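Local coordinates for protein LysR family transcriptional regulator (Vibrio vulnificus, PDB 5FHK) that probably acts as a LysR-type transcription factor binding specific DNA sequences, this piece being its regulatory domain, of the LysR substrate-binding kind, at residues N16-K19 / R20-P24; L151-D154 / V155-K158; R168-P171 / D172-A175. One frame throughout, in Å; residues are numbered along the deposited sequence.

Contact 1: N16-K19 / R20-P24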
ATOM      1  N   ASN A  16       7.123  -0.010  -1.305  1.00 26.49           N
ATOM      2  CA  ASN A  16       6.307   0.923  -2.088  1.00 26.49           C
ATOM      3  C   ASN A  16       6.171   0.574  -3.562  1.00 26.99           C
ATOM      4  O   ASN A  16       5.300   1.148  -4.230  1.00 27.51           O
ATOM      5  CB  ASN A  16       6.887   2.318  -2.002  1.00 27.35           C
ATOM      6  CG  ASN A  16       6.726   2.910  -0.648  1.00 31.39           C
ATOM      7  OD1 ASN A  16       5.608   3.124  -0.190  1.00 33.44           O
ATOM      8  ND2 ASN A  16       7.841   3.202   0.007  1.00 34.38           N
ATOM      9  N   LEU A  17       6.993  -0.339  -4.086  1.00 24.50           N
ATOM     10  CA  LEU A  17       7.124  -0.539  -5.520  1.00 24.82           C
ATOM     11  C   LEU A  17       6.490  -1.825  -6.000  1.00 24.36           C
ATOM     12  O   LEU A  17       6.460  -2.067  -7.210  1.00 22.96           O
ATOM     13  CB  LEU A  17       8.609  -0.558  -5.918  1.00 25.28           C
ATOM     14  CG  LEU A  17       9.479   0.628  -5.508  1.00 25.05           C
ATOM     15  CD1 LEU A  17      10.924   0.346  -5.902  1.00 24.12           C
ATOM     16  CD2 LEU A  17       9.000   1.883  -6.196  1.00 26.68           C
ATOM     17  N   THR A  18       6.008  -2.665  -5.090  1.00 25.70           N
ATOM     18  CA  THR A  18       5.584  -4.011  -5.463  1.00 17.02           C
ATOM     19  C   THR A  18       4.454  -3.981  -6.471  1.00 16.45           C
ATOM     20  O   THR A  18       4.492  -4.692  -7.482  1.00 16.42           O
ATOM     21  CB  THR A  18       5.157  -4.784  -4.225  1.00 18.69           C
ATOM     22  OG1 THR A  18       6.324  -5.155  -3.486  1.00 18.14           O
ATOM     23  CG2 THR A  18       4.363  -6.029  -4.611  1.00 19.99           C
ATOM     24  N   LYS A  19       3.440  -3.159  -6.218  1.00 18.13           N
ATOM     25  CA  LYS A  19       2.275  -3.133  -7.088  1.00 18.99           C
ATOM     26  C   LYS A  19       2.669  -2.783  -8.523  1.00 18.42           C
ATOM     27  O   LYS A  19       2.309  -3.495  -9.462  1.00 20.78           O
ATOM     28  CB  LYS A  19       1.238  -2.156  -6.526  1.00 20.38           C
ATOM     29  CG  LYS A  19       0.082  -1.937  -7.451  1.00 26.01           C
ATOM     30  CD  LYS A  19      -0.979  -2.985  -7.281  1.00 29.90           C
ATOM     31  CE  LYS A  19      -2.141  -2.664  -8.205  1.00 33.06           C
ATOM     32  NZ  LYS A  19      -1.680  -2.614  -9.631  1.00 34.10           N
ATOM     33  N   ARG A  20       3.495  -1.747  -8.694  1.00 20.83           N
ATOM     34  CA  ARG A  20       3.850  -1.215 -10.013  1.00 22.50           C
ATOM     35  C   ARG A  20       4.882  -2.085 -10.721  1.00 24.20           C
ATOM     36  O   ARG A  20       4.729  -2.409 -11.902  1.00 26.34           O
ATOM     37  CB  ARG A  20       4.402   0.205  -9.866  1.00 28.50           C
ATOM     38  CG  ARG A  20       3.384   1.303  -9.674  1.00 35.80           C
ATOM     39  CD  ARG A  20       2.720   1.643 -11.003  1.00 42.26           C
ATOM     40  NE  ARG A  20       1.509   2.425 -10.781  1.00 46.07           N
ATOM     41  CZ  ARG A  20       1.397   3.720 -11.047  1.00 47.09           C
ATOM     42  NH1 ARG A  20       2.424   4.381 -11.566  1.00 45.16           N
ATOM     43  NH2 ARG A  20       0.257   4.357 -10.788  1.00 49.33           N
ATOM     44  N   MET A  21       5.951  -2.458 -10.025  1.00 21.69           N
ATOM     45  CA  MET A  21       7.091  -3.107 -10.659  1.00 20.49           C
ATOM     46  C   MET A  21       7.069  -4.626 -10.573  1.00 19.80           C
ATOM     47  O   MET A  21       7.722  -5.281 -11.397  1.00 23.45           O
ATOM     48  CB  MET A  21       8.396  -2.603 -10.033  1.00 22.32           C
ATOM     49  CG  MET A  21       8.538  -1.107 -10.059  1.00 29.79           C
ATOM     50  SD  MET A  21      10.209  -0.584  -9.607  1.00 36.09           S
ATOM     51  CE  MET A  21      11.166  -1.436 -10.868  1.00 39.13           C
ATOM     52  N   MET A  22       6.366  -5.217  -9.611  1.00 18.32           N
ATOM     53  CA  MET A  22       6.386  -6.677  -9.487  1.00 19.96           C
ATOM     54  C   MET A  22       5.139  -7.359 -10.018  1.00 21.21           C
ATOM     55  O   MET A  22       5.250  -8.379 -10.705  1.00 22.22           O
ATOM     56  CB  MET A  22       6.568  -7.099  -8.032  1.00 22.17           C
ATOM     57  CG  MET A  22       7.846  -6.646  -7.431  1.00 30.59           C
ATOM     58  SD  MET A  22       9.254  -7.420  -8.217  1.00 38.37           S
ATOM     59  CE  MET A  22       9.896  -6.072  -9.219  1.00 39.21           C
ATOM     60  N   MET A  23       3.958  -6.827  -9.707  1.00 22.82           N
ATOM     61  CA  MET A  23       2.718  -7.561  -9.953  1.00 23.65           C
ATOM     62  C   MET A  23       2.474  -7.934 -11.414  1.00 22.68           C
ATOM     63  O   MET A  23       1.852  -8.985 -11.645  1.00 22.37           O
ATOM     64  CB  MET A  23       1.510  -6.761  -9.416  1.00 22.36           C
ATOM     65  CG  MET A  23       1.209  -6.954  -7.920  1.00 21.79           C
ATOM     66  SD  MET A  23       1.595  -8.588  -7.206  1.00 26.84           S
ATOM     67  CE  MET A  23       0.233  -9.595  -7.812  1.00 28.31           C
ATOM     68  N   PRO A  24       2.820  -7.122 -12.422  1.00 21.52           N
ATOM     69  CA  PRO A  24       2.610  -7.600 -13.807  1.00 18.19           C
ATOM     70  C   PRO A  24       3.347  -8.901 -14.064  1.00 20.53           C
ATOM     71  O   PRO A  24       2.769  -9.864 -14.583  1.00 15.72           O
ATOM     72  CB  PRO A  24       3.156  -6.444 -14.657  1.00 15.41           C
ATOM     73  CG  PRO A  24       2.972  -5.236 -13.772  1.00 16.74           C
ATOM     74  CD  PRO A  24       3.230  -5.704 -12.386  1.00 15.81           C
TER
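The first turns of helix 18-32, the helical part of a beta-alpha-beta unit made with strands 9-14 and 38-43, are where L17 and T18 meet M21, M22 and M23. The opening bond is regular: M21 N donates to L17 O at 2.9 Å, with an N-H...O angle of 166°. T18 O then takes two donors, M22 N at 2.9 Å and M23 N at 3.1 Å. The second of these spans five residues and widens the helix into a pi-type turn. M23 N bonds to T18 O and not to K19 O, which is approached instead by M23 CB (3.4 Å) and P24 CD (3.8 Å). A proline nitrogen has no hydrogen to give, and the helix is kinked at this point.

On the apolar side the chains of L17 and M21 are neighbours, with L17 CD1 3.9 Å from M21 SD. In both residues CG stands anti to the carbonyl carbon (chi1 -54° and -55°); the matching first torsions are consistent with the two running alongside each other, and both also touch V155. The polar ends turn to other partners: T18 OG1 bonds to T13 OG1 and P14 O, while R20 NH2 forms a salt bridge with E159 OE2. K19 NZ lies 6.1 Å from R20 NE.

T18 and M23 pack on V138 of the second subunit, and K19 on S141 of that subunit. A helix of the first beta-alpha-beta unit lying against helix 136-144 of a partner chain is characteristic of the dimers formed by LysR-type regulatory domains, whose fold is that of the periplasmic binding proteins.

Contact 2: L151-D154 / V155-K158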
ATOM      1  N   LEU A 151       8.839  14.053  -2.774  1.00 23.66           N
ATOM      2  CA  LEU A 151       9.835  13.320  -3.536  1.00 20.69           C
ATOM      3  C   LEU A 151       9.323  11.898  -3.709  1.00 16.76           C
ATOM      4  O   LEU A 151       8.925  11.250  -2.737  1.00 16.95           O
ATOM      5  CB  LEU A 151      11.184  13.318  -2.838  1.00 22.14           C
ATOM      6  CG  LEU A 151      12.222  12.497  -3.605  1.00 24.05           C
ATOM      7  CD1 LEU A 151      12.699  13.315  -4.761  1.00 22.35           C
ATOM      8  CD2 LEU A 151      13.415  12.150  -2.703  1.00 26.19           C
ATOM      9  N   MET A 152       9.332  11.420  -4.945  1.00 17.88           N
ATOM     10  CA  MET A 152       8.555  10.241  -5.245  1.00 19.05           C
ATOM     11  C   MET A 152       9.287   9.422  -6.299  1.00 23.09           C
ATOM     12  O   MET A 152       9.865  10.006  -7.236  1.00 24.81           O
ATOM     13  CB  MET A 152       7.169  10.657  -5.742  1.00 19.08           C
ATOM     14  CG  MET A 152       6.171   9.560  -5.959  1.00 22.96           C
ATOM     15  SD  MET A 152       5.419   8.979  -4.441  1.00 26.97           S
ATOM     16  CE  MET A 152       4.889  10.508  -3.692  1.00 22.29           C
ATOM     17  N   PRO A 153       9.296   8.092  -6.179  1.00 22.62           N
ATOM     18  CA  PRO A 153       9.908   7.264  -7.228  1.00 23.79           C
ATOM     19  C   PRO A 153       9.180   7.453  -8.549  1.00 26.01           C
ATOM     20  O   PRO A 153       7.959   7.281  -8.625  1.00 29.26           O
ATOM     21  CB  PRO A 153       9.749   5.829  -6.701  1.00 21.39           C
ATOM     22  CG  PRO A 153       9.402   5.956  -5.247  1.00 23.87           C
ATOM     23  CD  PRO A 153       8.649   7.271  -5.144  1.00 23.96           C
ATOM     24  N   ASP A 154       9.948   7.762  -9.604  1.00 25.19           N
ATOM     25  CA  ASP A 154       9.360   8.169 -10.886  1.00 27.68           C
ATOM     26  C   ASP A 154       8.380   7.138 -11.437  1.00 24.71           C
ATOM     27  O   ASP A 154       7.342   7.512 -12.002  1.00 24.55           O
ATOM     28  CB  ASP A 154      10.453   8.457 -11.925  1.00 31.76           C
ATOM     29  CG  ASP A 154      11.399   7.277 -12.145  1.00 35.71           C
ATOM     30  OD1 ASP A 154      11.208   6.205 -11.521  1.00 34.70           O
ATOM     31  OD2 ASP A 154      12.350   7.436 -12.950  1.00 38.03           O
ATOM     32  N   VAL A 155       8.677   5.841 -11.278  1.00 25.98           N
ATOM     33  CA  VAL A 155       7.775   4.797 -11.775  1.00 27.50           C
ATOM     34  C   VAL A 155       6.375   4.911 -11.174  1.00 27.11           C
ATOM     35  O   VAL A 155       5.391   4.508 -11.802  1.00 32.78           O
ATOM     36  CB  VAL A 155       8.378   3.400 -11.524  1.00 31.83           C
ATOM     37  CG1 VAL A 155       8.355   3.048 -10.040  1.00 32.88           C
ATOM     38  CG2 VAL A 155       7.638   2.353 -12.340  1.00 33.02           C
ATOM     39  N   MET A 156       6.247   5.459  -9.966  1.00 23.60           N
ATOM     40  CA  MET A 156       4.930   5.544  -9.343  1.00 25.68           C
ATOM     41  C   MET A 156       4.078   6.706  -9.866  1.00 25.47           C
ATOM     42  O   MET A 156       2.867   6.733  -9.604  1.00 25.12           O
ATOM     43  CB  MET A 156       5.071   5.681  -7.827  1.00 30.15           C
ATOM     44  CG  MET A 156       5.381   4.384  -7.048  1.00 37.25           C
ATOM     45  SD  MET A 156       5.459   4.739  -5.243  1.00 41.80           S
ATOM     46  CE  MET A 156       3.894   5.606  -4.970  1.00 42.06           C
ATOM     47  N   ILE A 157       4.663   7.662 -10.584  1.00 22.96           N
ATOM     48  CA  ILE A 157       3.925   8.859 -10.962  1.00 24.01           C
ATOM     49  C   ILE A 157       4.114   9.222 -12.430  1.00 28.76           C
ATOM     50  O   ILE A 157       3.808  10.352 -12.833  1.00 29.76           O
ATOM     51  CB  ILE A 157       4.333  10.042 -10.067  1.00 21.68           C
ATOM     52  CG1 ILE A 157       5.849  10.128  -9.963  1.00 25.06           C
ATOM     53  CG2 ILE A 157       3.680   9.924  -8.693  1.00 16.39           C
ATOM     54  CD1 ILE A 157       6.342  11.360  -9.255  1.00 27.90           C
ATOM     55  N   LYS A 158       4.591   8.270 -13.244  1.00 30.37           N
ATOM     56  CA  LYS A 158       4.897   8.611 -14.631  1.00 30.74           C
ATOM     57  C   LYS A 158       3.632   8.914 -15.428  1.00 29.54           C
ATOM     58  O   LYS A 158       3.633   9.829 -16.257  1.00 32.15           O
ATOM     59  CB  LYS A 158       5.719   7.510 -15.301  1.00 31.11           C
ATOM     60  CG  LYS A 158       5.004   6.221 -15.627  1.00 35.07           C
ATOM     61  CD  LYS A 158       5.988   5.285 -16.361  1.00 37.40           C
ATOM     62  CE  LYS A 158       7.368   5.318 -15.659  1.00 38.56           C
ATOM     63  NZ  LYS A 158       8.142   4.044 -15.772  1.00 42.56           N
TER
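P153 and M156 close the first of two overlapping turns that carry the chain out of strand 149-153 toward helix 158-163, a strand-to-helix connection of the binding-protein-like fold. The evidence is two successive backbone bonds, each spanning three residues. M156 N gives its hydrogen to P153 O at 2.8 Å, and I157 N to D154 O at 3.0 Å with an N-H...O angle of 162°. In the second bond the donor stands well above the carbonyl plane, 56° out of it. The turn leaves I157 at the N-cap position of the helix.

Apolar contacts join M152 and P153 to M156 and I157. M152 and M156 run nearly perpendicular to each other, M152 SD meeting M156 CE at 3.7 Å. M152 extends its CG anti to the backbone N (chi1 -173°), and this places CG 3.7 Å from I157 CG2. Separately, M152 CB touches I157 CD1 at 3.7 Å. P153 lies alongside M156, with ring atom CD 4.1 Å from SD. L136 of helix 136-144 packs against M152, P153 and M156, which adds a helical wall to this group.

The charged contribution is slight. K158 NZ remains 5.7 Å from D154 OD1, too far for a salt bridge. That oxygen receives a weak bond from K77 N on strand 68-82 and a second weak bond, strongly bent, from V155 N at 2.6 Å.

Contact 3: R168-P171 / D172-A175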
ATOM      1  N   ARG A 168       6.764  18.201 -12.586  1.00 23.85           N
ATOM      2  CA  ARG A 168       8.116  18.121 -12.037  1.00 22.51           C
ATOM      3  C   ARG A 168       8.566  19.495 -11.565  1.00 25.24           C
ATOM      4  O   ARG A 168       8.449  20.480 -12.289  1.00 25.98           O
ATOM      5  CB  ARG A 168       9.081  17.591 -13.097  1.00 24.77           C
ATOM      6  CG  ARG A 168      10.554  17.622 -12.703  1.00 25.82           C
ATOM      7  CD  ARG A 168      11.052  16.231 -12.489  1.00 27.30           C
ATOM      8  NE  ARG A 168      12.424  16.154 -11.985  1.00 33.11           N
ATOM      9  CZ  ARG A 168      13.440  15.602 -12.649  1.00 34.71           C
ATOM     10  NH1 ARG A 168      13.256  15.093 -13.857  1.00 36.22           N
ATOM     11  NH2 ARG A 168      14.649  15.563 -12.107  1.00 36.07           N
ATOM     12  N   ILE A 169       9.077  19.579 -10.349  1.00 25.05           N
ATOM     13  CA  ILE A 169       9.624  20.846  -9.908  1.00 26.44           C
ATOM     14  C   ILE A 169      11.107  20.642  -9.638  1.00 26.53           C
ATOM     15  O   ILE A 169      11.538  19.548  -9.268  1.00 28.57           O
ATOM     16  CB  ILE A 169       8.869  21.401  -8.680  1.00 28.33           C
ATOM     17  CG1 ILE A 169       9.074  20.513  -7.477  1.00 31.94           C
ATOM     18  CG2 ILE A 169       7.385  21.480  -8.967  1.00 24.22           C
ATOM     19  CD1 ILE A 169       9.457  21.290  -6.270  1.00 34.97           C
ATOM     20  N   LEU A 170      11.900  21.686  -9.907  1.00 27.44           N
ATOM     21  CA  LEU A 170      13.358  21.668  -9.781  1.00 28.19           C
ATOM     22  C   LEU A 170      13.919  20.603 -10.715  1.00 31.79           C
ATOM     23  O   LEU A 170      14.590  19.662 -10.272  1.00 32.53           O
ATOM     24  CB  LEU A 170      13.787  21.414  -8.330  1.00 26.14           C
ATOM     25  CG  LEU A 170      13.689  22.558  -7.325  1.00 26.27           C
ATOM     26  CD1 LEU A 170      13.795  22.025  -5.892  1.00 23.20           C
ATOM     27  CD2 LEU A 170      14.790  23.599  -7.592  1.00 28.66           C
ATOM     28  N   PRO A 171      13.650  20.700 -12.018  1.00 34.93           N
ATOM     29  CA  PRO A 171      13.948  19.563 -12.903  1.00 32.21           C
ATOM     30  C   PRO A 171      15.437  19.308 -13.080  1.00 28.29           C
ATOM     31  O   PRO A 171      15.813  18.219 -13.542  1.00 25.70           O
ATOM     32  CB  PRO A 171      13.279  19.955 -14.230  1.00 32.55           C
ATOM     33  CG  PRO A 171      12.774  21.357 -14.066  1.00 33.30           C
ATOM     34  CD  PRO A 171      13.304  21.912 -12.779  1.00 34.56           C
ATOM     35  N   ASP A 172      16.289  20.261 -12.716  1.00 28.56           N
ATOM     36  CA  ASP A 172      17.729  20.033 -12.700  1.00 33.50           C
ATOM     37  C   ASP A 172      18.187  19.240 -11.477  1.00 35.61           C
ATOM     38  O   ASP A 172      19.373  18.918 -11.379  1.00 38.94           O
ATOM     39  CB  ASP A 172      18.472  21.376 -12.764  1.00 38.34           C
ATOM     40  CG  ASP A 172      19.941  21.231 -13.165  1.00 44.14           C
ATOM     41  OD1 ASP A 172      20.242  21.101 -14.380  1.00 43.18           O
ATOM     42  OD2 ASP A 172      20.802  21.262 -12.252  1.00 48.80           O
ATOM     43  N   TRP A 173      17.286  18.908 -10.557  1.00 33.33           N
ATOM     44  CA  TRP A 173      17.618  18.176  -9.346  1.00 33.12           C
ATOM     45  C   TRP A 173      16.981  16.790  -9.353  1.00 32.96           C
ATOM     46  O   TRP A 173      15.889  16.587  -9.899  1.00 33.20           O
ATOM     47  CB  TRP A 173      17.152  18.936  -8.102  1.00 31.03           C
ATOM     48  CG  TRP A 173      17.887  20.209  -7.888  1.00 31.75           C
ATOM     49  CD1 TRP A 173      17.595  21.416  -8.434  1.00 35.47           C
ATOM     50  CD2 TRP A 173      19.042  20.401  -7.066  1.00 33.85           C
ATOM     51  NE1 TRP A 173      18.500  22.360  -8.003  1.00 38.93           N
ATOM     52  CE2 TRP A 173      19.402  21.762  -7.164  1.00 36.68           C
ATOM     53  CE3 TRP A 173      19.804  19.559  -6.251  1.00 34.40           C
ATOM     54  CZ2 TRP A 173      20.492  22.302  -6.479  1.00 35.72           C
ATOM     55  CZ3 TRP A 173      20.891  20.095  -5.578  1.00 36.27           C
ATOM     56  CH2 TRP A 173      21.227  21.454  -5.702  1.00 36.11           C
ATOM     57  N   SER A 174      17.656  15.847  -8.699  1.00 29.64           N
ATOM     58  CA  SER A 174      17.154  14.485  -8.613  1.00 30.95           C
ATOM     59  C   SER A 174      17.950  13.738  -7.568  1.00 32.52           C
ATOM     60  O   SER A 174      19.115  14.062  -7.309  1.00 31.96           O
ATOM     61  CB  SER A 174      17.267  13.757  -9.948  1.00 34.74           C
ATOM     62  OG  SER A 174      18.539  13.130 -10.056  1.00 39.09           O
ATOM     63  N   ALA A 175      17.309  12.735  -6.977  1.00 32.56           N
ATOM     64  CA  ALA A 175      18.015  11.773  -6.152  1.00 33.08           C
ATOM     65  C   ALA A 175      18.823  10.831  -7.039  1.00 38.86           C
ATOM     66  O   ALA A 175      18.593  10.722  -8.251  1.00 40.47           O
ATOM     67  CB  ALA A 175      17.036  10.974  -5.300  1.00 29.52           C
TER
HETATM   68  O   HOH W   1      13.240  17.091  -9.149  1.00 24.19           O
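L170 and W173 are the ends of a type I beta turn that leads from strand 167-168 into strand 173-174, an edge strand of a small antiparallel sheet next to strand 113-117. A backbone bond closes the turn: W173 N donates to L170 O at 2.8 Å, with an N-H...O angle of 158°. Its type follows from the two central residues, P171 and D172, which both have negative phi and psi.

Apolar packing accompanies it. L170 CD2 approaches the pyrrole side of the indole, 3.7 Å from W173 CD1 and 3.9 Å from NE1. Outside the turn, the ring of H95 meets W173 edge-to-face, while L115 and N117 of strand 113-117 also touch the indole, so the tryptophan ties the turn to its surroundings.

The polar interactions centre on R168 and W173 O. R168 runs with CG anti to the backbone N (chi1 173°), bringing its guanidinium to the turn. NH2 bonds to W173 O at 2.7 Å, the oxygen lying only 6° out of the guanidinium plane. One water accepts from R168 NE at 3.1 Å, at the edge and in that same plane, and has W173 O at 2.8 Å and I169 O at 3.0 Å as competing acceptors. Two partners in its plane, W173 O and the water, probably restrict rotation of the guanidinium. P171 O sits over one face of the guanidinium, 3.2 Å above the plane and displaced toward its rim.

All three contacts are partly buried. Contacts 1 and 2 lie near the middle of the chain and touch each other: L17 CD2 packs 4.0 Å from P153 CB, and R20 NH1 probably bonds to V155 O at 3.0 Å. Contact 3 is the most peripheral, its centre about 17 Å from the chain centre and its P171 and D172 exposed. Its nearest atoms are about 5 Å from contact 2 and about 12 Å from contact 1, yet strand 68-82 adjoins both contacts 2 and 3. Chemistry follows place: helical backbone bonds and a subunit-facing side in 16-24, methionine-rich packing in 151-158, and an arginine-water network in 168-175. Contact 1 alone meets the second subunit.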